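Local coordinates for protein lipoxygenase (Cyanothece sp., PDB 5EK8) that probably inserts molecular oxygen into polyunsaturated fatty acids as a 9R-lipoxygenase, working with a non-haem iron ion, at residues K40-I45 with E72-D77; D85-G90 with P113-R118; I234-D237 with Y243-S246; E248-R253 with I345-A350; E368-A373 with C559-F564. All blocks are in the same frame, centred on the assembly; numbering follows the deposited sequence.

The five contacts follow one another along the chain, each closing before the next opens. Contact 1 sets a loop on strand 72-79, and contact 2, its centre about 7 Å away, joins the two strands that flank it, 82-91 and 115-126, all in one antiparallel sheet of the small β domain. Contacts 3 and 4, with centres about 12 Å apart, lie on the far side of the chain's centre, about 60 Å between centres from the first pair, and meet through helix 247-256. Contact 5 is nearest the middle, about 10 Å from that centre, where helix 337-377 packs on helix 549-574. Helix 337-377 also serves contact 4, about 30 Å away between centres, and so connects the periphery of the catalytic domain with its iron site.

Contact 1 of 5, residues K40-I45 with E72-D77; sequences KTQEAI and ELEVWD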
# COMPACT_ATOMS: atom_id res chain seq x y z
N LYS A 40 -1.73 -21.97 20.65
CA LYS A 40 -0.84 -23.05 21.03
C LYS A 40 -1.01 -24.21 20.07
O LYS A 40 -2.10 -24.78 19.99
CB LYS A 40 -1.11 -23.51 22.46
CG LYS A 40 -0.95 -22.43 23.52
CD LYS A 40 -2.19 -21.55 23.63
CE LYS A 40 -1.98 -20.43 24.64
NZ LYS A 40 -0.79 -19.57 24.32
N THR A 41 0.04 -24.55 19.34
CA THR A 41 -0.07 -25.64 18.38
C THR A 41 -0.16 -26.97 19.13
O THR A 41 0.74 -27.34 19.89
CB THR A 41 1.10 -25.66 17.38
OG1 THR A 41 2.04 -26.68 17.74
CG2 THR A 41 1.80 -24.30 17.34
N GLN A 42 -1.26 -27.68 18.92
CA GLN A 42 -1.52 -28.94 19.60
C GLN A 42 -0.84 -30.10 18.89
O GLN A 42 -0.55 -30.02 17.70
CB GLN A 42 -3.03 -29.19 19.69
CG GLN A 42 -3.81 -28.02 20.25
CD GLN A 42 -3.57 -27.82 21.72
OE1 GLN A 42 -3.19 -28.75 22.43
NE2 GLN A 42 -3.79 -26.60 22.20
N GLU A 43 -0.59 -31.18 19.62
CA GLU A 43 0.10 -32.33 19.06
C GLU A 43 -0.87 -33.35 18.47
O GLU A 43 -2.04 -33.40 18.85
CB GLU A 43 0.98 -32.99 20.13
CG GLU A 43 2.39 -33.30 19.66
CD GLU A 43 3.40 -33.26 20.79
OE1 GLU A 43 3.01 -32.92 21.93
OE2 GLU A 43 4.59 -33.56 20.54
N ALA A 44 -0.37 -34.16 17.54
CA ALA A 44 -1.19 -35.17 16.89
C ALA A 44 -1.73 -36.18 17.89
O ALA A 44 -1.02 -36.59 18.81
CB ALA A 44 -0.38 -35.89 15.81
N ILE A 45 -2.98 -36.57 17.72
CA ILE A 45 -3.61 -37.54 18.59
C ILE A 45 -3.18 -38.95 18.21
O ILE A 45 -3.88 -39.65 17.47
CB ILE A 45 -5.14 -37.44 18.56
CG1 ILE A 45 -5.58 -36.01 18.82
CG2 ILE A 45 -5.76 -38.38 19.59
CD1 ILE A 45 -5.56 -35.62 20.28
N GLU A 72 -6.29 -25.44 8.40
CA GLU A 72 -6.23 -26.31 9.57
C GLU A 72 -7.46 -26.15 10.44
O GLU A 72 -7.96 -25.04 10.65
CB GLU A 72 -4.96 -26.05 10.38
CG GLU A 72 -3.70 -26.62 9.74
CD GLU A 72 -2.43 -26.25 10.49
OE1 GLU A 72 -2.46 -26.19 11.74
OE2 GLU A 72 -1.40 -26.03 9.82
N LEU A 73 -7.95 -27.28 10.94
CA LEU A 73 -9.11 -27.31 11.81
C LEU A 73 -8.78 -28.04 13.10
O LEU A 73 -8.11 -29.07 13.08
CB LEU A 73 -10.29 -27.99 11.11
CG LEU A 73 -11.41 -27.14 10.52
CD1 LEU A 73 -10.88 -25.87 9.88
CD2 LEU A 73 -12.17 -27.97 9.50
N GLU A 74 -9.25 -27.50 14.21
CA GLU A 74 -9.06 -28.15 15.50
C GLU A 74 -10.41 -28.44 16.16
O GLU A 74 -11.28 -27.57 16.24
CB GLU A 74 -8.18 -27.30 16.41
CG GLU A 74 -6.75 -27.10 15.90
CD GLU A 74 -5.89 -26.24 16.83
OE1 GLU A 74 -6.44 -25.60 17.75
OE2 GLU A 74 -4.65 -26.21 16.63
N VAL A 75 -10.59 -29.67 16.62
CA VAL A 75 -11.79 -30.02 17.36
C VAL A 75 -11.56 -29.83 18.85
O VAL A 75 -10.65 -30.41 19.43
CB VAL A 75 -12.23 -31.47 17.08
CG1 VAL A 75 -13.22 -31.94 18.13
CG2 VAL A 75 -12.83 -31.57 15.69
N TRP A 76 -12.39 -29.00 19.46
CA TRP A 76 -12.29 -28.69 20.88
C TRP A 76 -13.60 -28.96 21.59
O TRP A 76 -14.67 -28.90 20.99
CB TRP A 76 -11.90 -27.22 21.09
CG TRP A 76 -10.50 -26.89 20.71
CD1 TRP A 76 -10.00 -26.79 19.45
CD2 TRP A 76 -9.41 -26.58 21.60
NE1 TRP A 76 -8.66 -26.45 19.49
CE2 TRP A 76 -8.28 -26.32 20.80
CE3 TRP A 76 -9.29 -26.52 22.99
CZ2 TRP A 76 -7.04 -25.99 21.35
CZ3 TRP A 76 -8.06 -26.19 23.54
CH2 TRP A 76 -6.95 -25.94 22.72
N ASP A 77 -13.52 -29.26 22.88
CA ASP A 77 -14.70 -29.24 23.72
C ASP A 77 -14.84 -27.88 24.36
O ASP A 77 -13.96 -27.44 25.11
CB ASP A 77 -14.63 -30.32 24.79
CG ASP A 77 -15.83 -30.28 25.71
OD1 ASP A 77 -15.82 -29.50 26.69
OD2 ASP A 77 -16.80 -31.01 25.44
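The indole of W76 receives the amide end of Q42 at its edge, near the ring plane, while the carbonyl O of E74 lies at the edge in plane and R118 makes a cation-pi contact with the ring. These groups join a loop to strand 72-79 in the antiparallel sheet of a small β domain, consistent with the PLAT domain of lipoxygenases. Q42 stands upright to the indole, amide and ring planes being 89° apart. Its NE2 comes 3.3 Å from W76 CH2 and 3.4 Å from W76 CZ2, a van der Waals meeting at the six-membered ring. Chi1 (-51°) sets Q42 CG beside the backbone N, where it comes 4.1 Å from E74 OE2, and the bend at chi2 turns the amide to the indole edge. E74 and W76 point to the same side of the strand, and the extended E74 chain brings its carboxylate alongside the indole. K89 NZ on strand 82-91 donates to the backbone O of Q42, a hydrogen bond that ties the loop to the next strand. The indole's rotation is held by its own N-H: W76 NE1 donates to E74 OE1 at 2.9 Å, nearly in the ring plane and on the anti side of the carboxylate oxygen.

Contact 2 of 5, residues D85-G90 with P113-R118; sequences DYLGKG and PDLELR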
# COMPACT_ATOMS: atom_id res chain seq x y z
N ASP A 85 -11.14 -27.89 26.03
CA ASP A 85 -10.19 -29.00 25.95
C ASP A 85 -9.91 -29.42 24.51
O ASP A 85 -10.81 -29.50 23.70
CB ASP A 85 -10.71 -30.21 26.75
CG ASP A 85 -11.02 -29.87 28.19
OD1 ASP A 85 -10.08 -29.47 28.93
OD2 ASP A 85 -12.19 -30.01 28.60
N TYR A 86 -8.64 -29.68 24.19
CA TYR A 86 -8.29 -30.09 22.84
C TYR A 86 -8.59 -31.57 22.60
O TYR A 86 -8.26 -32.42 23.43
CB TYR A 86 -6.81 -29.80 22.56
CG TYR A 86 -6.27 -30.48 21.33
CD1 TYR A 86 -6.57 -29.99 20.05
CD2 TYR A 86 -5.46 -31.61 21.43
CE1 TYR A 86 -6.07 -30.61 18.92
CE2 TYR A 86 -4.95 -32.23 20.30
CZ TYR A 86 -5.26 -31.73 19.05
OH TYR A 86 -4.75 -32.36 17.94
N LEU A 87 -9.22 -31.86 21.47
CA LEU A 87 -9.68 -33.21 21.17
C LEU A 87 -9.03 -33.81 19.92
O LEU A 87 -8.83 -35.03 19.86
CB LEU A 87 -11.21 -33.22 21.01
CG LEU A 87 -12.00 -32.70 22.21
CD1 LEU A 87 -13.49 -32.89 22.00
CD2 LEU A 87 -11.54 -33.36 23.52
N GLY A 88 -8.70 -32.98 18.94
CA GLY A 88 -8.09 -33.46 17.71
C GLY A 88 -7.81 -32.42 16.65
O GLY A 88 -8.41 -31.34 16.64
N LYS A 89 -6.90 -32.74 15.74
CA LYS A 89 -6.48 -31.83 14.68
C LYS A 89 -6.88 -32.33 13.29
O LYS A 89 -7.43 -33.42 13.16
CB LYS A 89 -4.97 -31.61 14.72
CG LYS A 89 -4.52 -30.33 15.40
CD LYS A 89 -3.03 -30.37 15.64
CE LYS A 89 -2.29 -30.86 14.41
NZ LYS A 89 -0.86 -31.16 14.70
N GLY A 90 -6.57 -31.54 12.27
CA GLY A 90 -6.81 -31.94 10.89
C GLY A 90 -6.98 -30.77 9.94
O GLY A 90 -6.99 -29.61 10.36
N PRO A 113 -18.33 -35.03 24.93
CA PRO A 113 -17.91 -33.70 24.50
C PRO A 113 -19.04 -32.84 23.91
O PRO A 113 -19.93 -33.36 23.23
CB PRO A 113 -16.84 -33.98 23.45
CG PRO A 113 -17.06 -35.40 23.03
CD PRO A 113 -17.59 -36.10 24.23
N ASP A 114 -19.00 -31.55 24.20
CA ASP A 114 -19.85 -30.56 23.55
C ASP A 114 -19.00 -29.82 22.52
O ASP A 114 -18.21 -28.94 22.87
CB ASP A 114 -20.45 -29.58 24.57
CG ASP A 114 -21.26 -30.29 25.64
OD1 ASP A 114 -21.82 -31.36 25.35
OD2 ASP A 114 -21.33 -29.76 26.78
N LEU A 115 -19.17 -30.19 21.25
CA LEU A 115 -18.18 -29.86 20.22
C LEU A 115 -18.09 -28.39 19.83
O LEU A 115 -19.06 -27.64 19.92
CB LEU A 115 -18.45 -30.71 18.98
CG LEU A 115 -18.11 -32.19 19.15
CD1 LEU A 115 -18.33 -32.95 17.86
CD2 LEU A 115 -16.68 -32.35 19.64
N GLU A 116 -16.89 -28.02 19.40
CA GLU A 116 -16.55 -26.68 18.95
C GLU A 116 -15.45 -26.80 17.91
O GLU A 116 -14.41 -27.40 18.17
CB GLU A 116 -16.11 -25.80 20.11
CG GLU A 116 -15.24 -24.62 19.70
CD GLU A 116 -14.80 -23.76 20.89
OE1 GLU A 116 -13.58 -23.68 21.16
OE2 GLU A 116 -15.68 -23.17 21.55
N LEU A 117 -15.68 -26.25 16.73
CA LEU A 117 -14.72 -26.36 15.64
C LEU A 117 -13.95 -25.06 15.45
O LEU A 117 -14.54 -23.99 15.29
CB LEU A 117 -15.42 -26.74 14.34
CG LEU A 117 -14.53 -27.28 13.23
CD1 LEU A 117 -13.93 -28.62 13.63
CD2 LEU A 117 -15.32 -27.39 11.93
N ARG A 118 -12.62 -25.14 15.46
CA ARG A 118 -11.80 -23.95 15.28
C ARG A 118 -11.10 -23.94 13.93
O ARG A 118 -10.41 -24.90 13.56
CB ARG A 118 -10.77 -23.84 16.40
CG ARG A 118 -11.37 -23.76 17.79
CD ARG A 118 -10.35 -23.29 18.81
NE ARG A 118 -10.85 -23.43 20.18
CZ ARG A 118 -10.13 -23.18 21.26
NH1 ARG A 118 -8.87 -22.76 21.15
NH2 ARG A 118 -10.66 -23.34 22.47
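L87 makes the apolar contact alone on its side, using one methyl, CD1, against two partners. This methyl sits 3.8 Å from P113 CB and 4.0 Å from L115 CD2, in the wedge between the proline ring and the leucine tip. CD1 reaches that far because it extends directly away from the backbone, anti to CA (chi2 -174°). Y102 packs against all three residues, and V75 touches both leucines, so the patch is buried.

Hydrogen bonding does not link the two segments directly, since strand 72-79 runs between them. The chain near L87 instead pairs with V75, which faces both L87 and G88 in a classic beta bulge.

The charged interaction stays within 113-118: R118 grips E116 side-on, its NE 2.9 Å and its NH2 3.2 Å from E116 OE1. Both nitrogens share that single oxygen, which lies close to the guanidinium plane. E116 and R118, two residues apart, point from one side of the strand, while L115 and L117 use the other.

L87 of edge strand 82-91 thus reaches across strand 72-79 to L115 and the preceding loop residue P113, on the face packed by Y102, in a sheet consistent with the β sandwich of a PLAT domain.

Contact 3 of 5, residues I234-D237 with Y243-S246; sequences INLD and YTRS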
# COMPACT_ATOMS: atom_id res chain seq x y z
N ILE A 234 15.48 21.91 2.89
CA ILE A 234 15.92 22.91 3.86
C ILE A 234 17.41 22.76 4.16
O ILE A 234 18.16 23.73 4.09
CB ILE A 234 15.12 22.82 5.18
CG1 ILE A 234 13.68 23.29 4.94
CG2 ILE A 234 15.77 23.66 6.26
CD1 ILE A 234 12.75 23.05 6.11
N ASN A 235 17.85 21.54 4.46
CA ASN A 235 19.26 21.25 4.72
C ASN A 235 20.15 21.65 3.54
O ASN A 235 21.17 22.33 3.71
CB ASN A 235 19.46 19.76 5.02
CG ASN A 235 18.75 19.31 6.28
OD1 ASN A 235 18.52 20.10 7.19
ND2 ASN A 235 18.41 18.03 6.34
N LEU A 236 19.75 21.22 2.35
CA LEU A 236 20.49 21.53 1.13
C LEU A 236 20.66 23.04 0.97
O LEU A 236 21.76 23.52 0.74
CB LEU A 236 19.79 20.95 -0.10
CG LEU A 236 19.89 19.45 -0.29
CD1 LEU A 236 19.12 19.04 -1.54
CD2 LEU A 236 21.34 19.02 -0.38
N ASP A 237 19.56 23.77 1.11
CA ASP A 237 19.59 25.23 0.99
C ASP A 237 20.33 25.88 2.16
O ASP A 237 20.70 27.05 2.09
CB ASP A 237 18.17 25.79 0.87
CG ASP A 237 17.61 25.65 -0.53
OD1 ASP A 237 16.61 26.33 -0.85
OD2 ASP A 237 18.19 24.87 -1.32
N TYR A 243 19.77 26.31 -3.74
CA TYR A 243 20.10 25.20 -4.63
C TYR A 243 18.85 24.45 -5.08
O TYR A 243 18.71 24.10 -6.25
CB TYR A 243 21.09 24.23 -3.98
CG TYR A 243 21.25 22.96 -4.80
CD1 TYR A 243 21.61 23.03 -6.14
CD2 TYR A 243 21.01 21.71 -4.25
CE1 TYR A 243 21.73 21.89 -6.91
CE2 TYR A 243 21.14 20.55 -5.01
CZ TYR A 243 21.50 20.65 -6.35
OH TYR A 243 21.63 19.52 -7.14
N THR A 244 17.94 24.19 -4.15
CA THR A 244 16.77 23.38 -4.47
C THR A 244 15.76 24.11 -5.35
O THR A 244 14.86 23.49 -5.90
CB THR A 244 16.04 22.89 -3.19
OG1 THR A 244 15.51 24.00 -2.46
CG2 THR A 244 16.99 22.08 -2.32
N ARG A 245 15.91 25.43 -5.50
CA ARG A 245 15.03 26.18 -6.40
C ARG A 245 15.61 26.26 -7.83
O ARG A 245 14.96 26.78 -8.73
CB ARG A 245 14.78 27.60 -5.87
CG ARG A 245 14.43 27.68 -4.39
CD ARG A 245 13.16 26.94 -4.02
NE ARG A 245 13.39 26.04 -2.89
CZ ARG A 245 12.99 26.26 -1.64
NH1 ARG A 245 12.33 27.36 -1.33
NH2 ARG A 245 13.26 25.37 -0.69
N SER A 246 16.81 25.71 -8.02
CA SER A 246 17.49 25.78 -9.32
C SER A 246 16.91 24.82 -10.35
O SER A 246 16.16 23.91 -10.01
CB SER A 246 18.98 25.49 -9.14
OG SER A 246 19.19 24.16 -8.72
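L236 opens the contact by setting its side chain against T244, where L236 CB lies 3.7 Å and L236 CD1 3.8 Å from T244 CG2. The same CD1 comes to the edge of the Y243 ring, 4.2 Å from Y243 CD2. T244 can offer a methyl here because chi1 (64°) turns OG1 into the crowded position between backbone N and carbonyl carbon and leaves CG2 facing the helix.

D237 follows and supplies the polar half. Its OD2 takes the T244 backbone N-H through the syn lone pair, at 2.9 Å from T244 N and almost straight (167°). T244 OG1 stands 3.0 Å from both carboxylate oxygens, OD1 and OD2 of D237, a weak interaction that leaves the choice of acceptor unsettled. D237 OD1 also lies over one face of the R245 guanidinium, 3.5 Å from R245 NH2; this salt bridge is one of charge alone, without an N-H aimed at the oxygen. R245 NE instead donates to T244 OG1; the strongest partner of its guanidinium is E599, and E583 makes a further salt bridge. An alanine in place of this aspartate would probably leave the T244 N-H without its acceptor and the loop less firmly held to helix 232-239.

The arrangement is a tight connection between consecutive helices. The loop leaves helix 232-239, folds back on it through T244, and starts helix 247-256 with S246 as N-cap; Y249 of that next helix touches both L236 and T244, while K343 of helix 337-377 donates to the backbone O of R245.

Contact 4 of 5, residues E248-R253 with I345-A350; sequences EYFVLR and IFRTAA
F250 and F346 meet ring against ring where helix 247-256 packs on helix 337-377, the long helix of the lipoxygenase catalytic domain that carries the iron ligands H359 and H364 farther along. Each phenylalanine swings its ring out with CG trans to its own backbone N, chi1 being 178° for F250, and the two rings bridge the space between the backbones from opposite sides. F250 leads with the far end of its ring: CZ approaches F346 CD2 to 3.5 Å and F346 CG to 3.9 Å, while F250 CE2 is 3.7 Å from F346 CD2. The ring planes are inclined at 61° with centroids 5.4 Å apart, an oblique pairing between a stack and a T-shape. Sheet residues close around the pair, F297 and I309 packing on F250 and A295 on F346, so the rings sit where two helices and the antiparallel sheet with strands 291-300 and 303-313 come together.

R347, the next residue along, takes another route. Its long chain is bent at chi3, which turns the guanidinium back toward helix 247-256 and places it beside the F250 ring. The polar end is tied elsewhere, R347 NE donating to the backbone O of Y586. The guanidinium plane stands 76° from the ring plane of F250, and R347 NH1 comes in at the ring's edge, near its plane, 4.1 Å from F250 CD2.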
# COMPACT_ATOMS: atom_id res chain seq x y z
N GLU A 248 18.60 22.65 -12.30
CA GLU A 248 19.26 21.35 -12.20
C GLU A 248 18.51 20.45 -11.23
O GLU A 248 18.25 19.27 -11.50
CB GLU A 248 20.71 21.52 -11.74
CG GLU A 248 21.59 22.36 -12.68
CD GLU A 248 21.31 23.85 -12.60
OE1 GLU A 248 20.61 24.28 -11.66
OE2 GLU A 248 21.77 24.60 -13.49
N TYR A 249 18.14 21.03 -10.09
CA TYR A 249 17.44 20.29 -9.05
C TYR A 249 16.00 20.00 -9.46
O TYR A 249 15.47 18.94 -9.14
CB TYR A 249 17.47 21.07 -7.73
CG TYR A 249 17.02 20.23 -6.56
CD1 TYR A 249 17.82 19.21 -6.06
CD2 TYR A 249 15.78 20.45 -5.96
CE1 TYR A 249 17.41 18.43 -5.00
CE2 TYR A 249 15.36 19.67 -4.90
CZ TYR A 249 16.17 18.66 -4.42
OH TYR A 249 15.75 17.89 -3.36
N PHE A 250 15.39 20.95 -10.17
CA PHE A 250 14.05 20.78 -10.70
C PHE A 250 13.98 19.53 -11.58
O PHE A 250 13.10 18.68 -11.42
CB PHE A 250 13.62 22.01 -11.49
CG PHE A 250 12.26 21.91 -12.11
CD1 PHE A 250 12.11 21.65 -13.47
CD2 PHE A 250 11.12 22.07 -11.34
CE1 PHE A 250 10.86 21.56 -14.04
CE2 PHE A 250 9.86 21.98 -11.91
CZ PHE A 250 9.73 21.73 -13.26
N VAL A 251 14.94 19.44 -12.50
CA VAL A 251 15.04 18.29 -13.40
C VAL A 251 15.32 17.01 -12.63
O VAL A 251 14.65 15.98 -12.84
CB VAL A 251 16.14 18.51 -14.45
CG1 VAL A 251 16.44 17.21 -15.19
CG2 VAL A 251 15.73 19.60 -15.42
N LEU A 252 16.30 17.07 -11.73
CA LEU A 252 16.65 15.90 -10.93
C LEU A 252 15.45 15.33 -10.17
O LEU A 252 15.29 14.12 -10.10
CB LEU A 252 17.77 16.25 -9.94
CG LEU A 252 19.17 16.27 -10.54
CD1 LEU A 252 20.18 16.65 -9.48
CD2 LEU A 252 19.51 14.91 -11.14
N ARG A 253 14.61 16.21 -9.63
CA ARG A 253 13.47 15.75 -8.84
C ARG A 253 12.30 15.35 -9.72
O ARG A 253 11.46 14.53 -9.32
CB ARG A 253 13.04 16.82 -7.84
CG ARG A 253 14.10 17.14 -6.81
CD ARG A 253 14.79 15.88 -6.28
NE ARG A 253 13.94 15.13 -5.35
CZ ARG A 253 14.29 13.98 -4.78
NH1 ARG A 253 13.46 13.38 -3.94
NH2 ARG A 253 15.46 13.43 -5.06
N ILE A 345 4.62 25.71 -8.96
CA ILE A 345 3.28 25.24 -9.33
C ILE A 345 3.34 23.82 -9.90
O ILE A 345 2.57 22.93 -9.49
CB ILE A 345 2.61 26.18 -10.35
CG1 ILE A 345 2.24 27.50 -9.68
CG2 ILE A 345 1.36 25.53 -10.92
CD1 ILE A 345 1.46 28.44 -10.57
N PHE A 346 4.26 23.60 -10.84
CA PHE A 346 4.50 22.26 -11.36
C PHE A 346 4.79 21.29 -10.23
O PHE A 346 4.22 20.20 -10.19
CB PHE A 346 5.66 22.25 -12.34
CG PHE A 346 5.91 20.89 -12.95
CD1 PHE A 346 5.24 20.50 -14.09
CD2 PHE A 346 6.81 20.01 -12.37
CE1 PHE A 346 5.46 19.25 -14.64
CE2 PHE A 346 7.03 18.76 -12.92
CZ PHE A 346 6.36 18.38 -14.06
N ARG A 347 5.67 21.69 -9.31
CA ARG A 347 6.03 20.84 -8.18
C ARG A 347 4.81 20.40 -7.38
O ARG A 347 4.72 19.24 -6.95
CB ARG A 347 7.01 21.55 -7.25
CG ARG A 347 8.46 21.38 -7.63
CD ARG A 347 9.35 21.74 -6.46
NE ARG A 347 9.24 23.14 -6.07
CZ ARG A 347 9.93 24.13 -6.63
NH1 ARG A 347 10.77 23.87 -7.62
NH2 ARG A 347 9.76 25.38 -6.22
N THR A 348 3.88 21.32 -7.17
CA THR A 348 2.69 21.02 -6.37
C THR A 348 1.74 20.09 -7.12
O THR A 348 1.17 19.15 -6.53
CB THR A 348 1.94 22.30 -5.99
OG1 THR A 348 1.61 23.03 -7.17
CG2 THR A 348 2.80 23.17 -5.08
N ALA A 349 1.57 20.33 -8.42
CA ALA A 349 0.75 19.42 -9.22
C ALA A 349 1.37 18.02 -9.19
O ALA A 349 0.65 17.01 -9.10
CB ALA A 349 0.61 19.92 -10.65
N ALA A 350 2.69 17.97 -9.24
CA ALA A 350 3.42 16.71 -9.24
C ALA A 350 3.34 16.02 -7.89
O ALA A 350 3.40 14.79 -7.81
CB ALA A 350 4.87 16.93 -9.64

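Contact 5 of 5, residues E368-A373 with C559-F564; sequences EQYAVA and CRHIIF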
# COMPACT_ATOMS: atom_id res chain seq x y z
N GLU A 368 -3.40 -4.13 -2.29
CA GLU A 368 -4.33 -4.71 -1.32
C GLU A 368 -5.08 -5.91 -1.91
O GLU A 368 -5.33 -6.89 -1.21
CB GLU A 368 -5.34 -3.68 -0.81
CG GLU A 368 -6.43 -4.30 0.06
CD GLU A 368 -7.00 -3.37 1.12
OE1 GLU A 368 -7.78 -3.85 1.97
OE2 GLU A 368 -6.66 -2.17 1.10
N GLN A 369 -5.42 -5.85 -3.20
CA GLN A 369 -6.17 -6.93 -3.84
C GLN A 369 -5.34 -8.21 -3.87
O GLN A 369 -5.85 -9.31 -3.60
CB GLN A 369 -6.60 -6.52 -5.26
CG GLN A 369 -5.47 -6.29 -6.26
CD GLN A 369 -5.96 -5.67 -7.57
OE1 GLN A 369 -7.08 -5.93 -8.02
NE2 GLN A 369 -5.11 -4.84 -8.18
N TYR A 370 -4.05 -8.05 -4.16
CA TYR A 370 -3.13 -9.17 -4.16
C TYR A 370 -2.97 -9.71 -2.75
O TYR A 370 -2.85 -10.91 -2.56
CB TYR A 370 -1.78 -8.77 -4.72
CG TYR A 370 -1.82 -8.46 -6.19
CD1 TYR A 370 -1.93 -9.49 -7.13
CD2 TYR A 370 -1.75 -7.16 -6.65
CE1 TYR A 370 -1.96 -9.22 -8.49
CE2 TYR A 370 -1.78 -6.88 -8.00
CZ TYR A 370 -1.89 -7.91 -8.91
OH TYR A 370 -1.92 -7.61 -10.25
N ALA A 371 -2.95 -8.81 -1.77
CA ALA A 371 -2.87 -9.23 -0.37
C ALA A 371 -4.05 -10.12 0.00
O ALA A 371 -3.88 -11.28 0.40
CB ALA A 371 -2.80 -8.03 0.55
N VAL A 372 -5.26 -9.58 -0.15
CA VAL A 372 -6.47 -10.30 0.20
C VAL A 372 -6.55 -11.65 -0.50
O VAL A 372 -6.75 -12.68 0.16
CB VAL A 372 -7.73 -9.48 -0.15
CG1 VAL A 372 -8.97 -10.29 0.15
CG2 VAL A 372 -7.74 -8.16 0.63
N ALA A 373 -6.37 -11.66 -1.82
CA ALA A 373 -6.38 -12.92 -2.57
C ALA A 373 -5.35 -13.91 -2.03
O ALA A 373 -5.64 -15.10 -1.82
CB ALA A 373 -6.14 -12.65 -4.04
N CYS A 559 4.39 -12.48 -9.44
CA CYS A 559 5.21 -12.44 -8.24
C CYS A 559 6.23 -11.30 -8.29
O CYS A 559 6.38 -10.55 -7.31
CB CYS A 559 5.92 -13.78 -8.05
SG CYS A 559 4.82 -15.13 -7.54
N ARG A 560 6.91 -11.17 -9.42
CA ARG A 560 7.82 -10.05 -9.66
C ARG A 560 7.13 -8.71 -9.46
O ARG A 560 7.66 -7.81 -8.81
CB ARG A 560 8.40 -10.11 -11.08
CG ARG A 560 9.58 -11.04 -11.25
CD ARG A 560 10.23 -10.83 -12.62
NE ARG A 560 9.34 -11.18 -13.73
CZ ARG A 560 9.31 -12.38 -14.32
NH1 ARG A 560 10.11 -13.35 -13.90
NH2 ARG A 560 8.47 -12.60 -15.32
N HIS A 561 5.94 -8.58 -10.04
CA HIS A 561 5.15 -7.36 -9.95
C HIS A 561 4.83 -6.99 -8.49
O HIS A 561 5.16 -5.89 -8.02
CB HIS A 561 3.85 -7.54 -10.75
CG HIS A 561 3.09 -6.27 -10.96
ND1 HIS A 561 3.51 -5.28 -11.83
CD2 HIS A 561 1.92 -5.83 -10.43
CE1 HIS A 561 2.64 -4.29 -11.82
NE2 HIS A 561 1.66 -4.59 -10.98
N ILE A 562 4.21 -7.94 -7.80
CA ILE A 562 3.85 -7.79 -6.39
C ILE A 562 5.05 -7.38 -5.55
O ILE A 562 5.02 -6.35 -4.86
CB ILE A 562 3.26 -9.09 -5.82
CG1 ILE A 562 1.93 -9.41 -6.51
CG2 ILE A 562 3.07 -8.98 -4.31
CD1 ILE A 562 1.40 -10.81 -6.20
N ILE A 563 6.11 -8.18 -5.62
CA ILE A 563 7.30 -7.92 -4.82
C ILE A 563 7.88 -6.55 -5.15
O ILE A 563 8.27 -5.81 -4.24
CB ILE A 563 8.38 -8.99 -5.04
CG1 ILE A 563 7.90 -10.34 -4.50
CG2 ILE A 563 9.67 -8.60 -4.34
CD1 ILE A 563 8.87 -11.48 -4.75
N PHE A 564 7.91 -6.20 -6.43
CA PHE A 564 8.47 -4.92 -6.84
C PHE A 564 7.73 -3.76 -6.22
O PHE A 564 8.34 -2.84 -5.69
CB PHE A 564 8.47 -4.76 -8.36
CG PHE A 564 9.08 -3.47 -8.83
CD1 PHE A 564 8.30 -2.34 -9.05
CD2 PHE A 564 10.45 -3.38 -9.04
CE1 PHE A 564 8.87 -1.16 -9.48
CE2 PHE A 564 11.03 -2.20 -9.48
CZ PHE A 564 10.24 -1.08 -9.69
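Y370 and I562 are brought together by similar first torsions, each with its leading carbon opposite the carbonyl carbon and beside the backbone N (chi1 -68° for Y370). From there the isoleucine runs on extended, chi2 169°, and lays its CG1-CD1 arm across the tyrosine. I562 CG1 sits over one face of the ring, 4.1 Å from its centroid and 22° off the normal, a CH-pi contact displaced toward the rim. The arm favours the near side of the ring: I562 CD1 is 3.7 Å from Y370 CD1, and I562 CG1 is 3.9 Å from Y370 CG.

The two helices joined here form the core of the lipoxygenase catalytic domain. Helix 337-377 brings H359 and H364 to the iron and helix 549-574 brings H570 and N574; the side chains of Y370 and I562 each lie about 11 Å from those of H364 and H570, respectively. L492, W437 and I538 pack on the tyrosine from other parts of the domain. Replaced by an alanine, Y370 would probably leave the I562 arm without the ring face it rests on and open a gap between the helices.

H561 comes in next to the phenol end, its CD2 4.2 Å from Y370 OH. The imidazole is held from elsewhere, because H561 NE2 donates to OE1 of Q366, one turn before Y370 on helix 337-377.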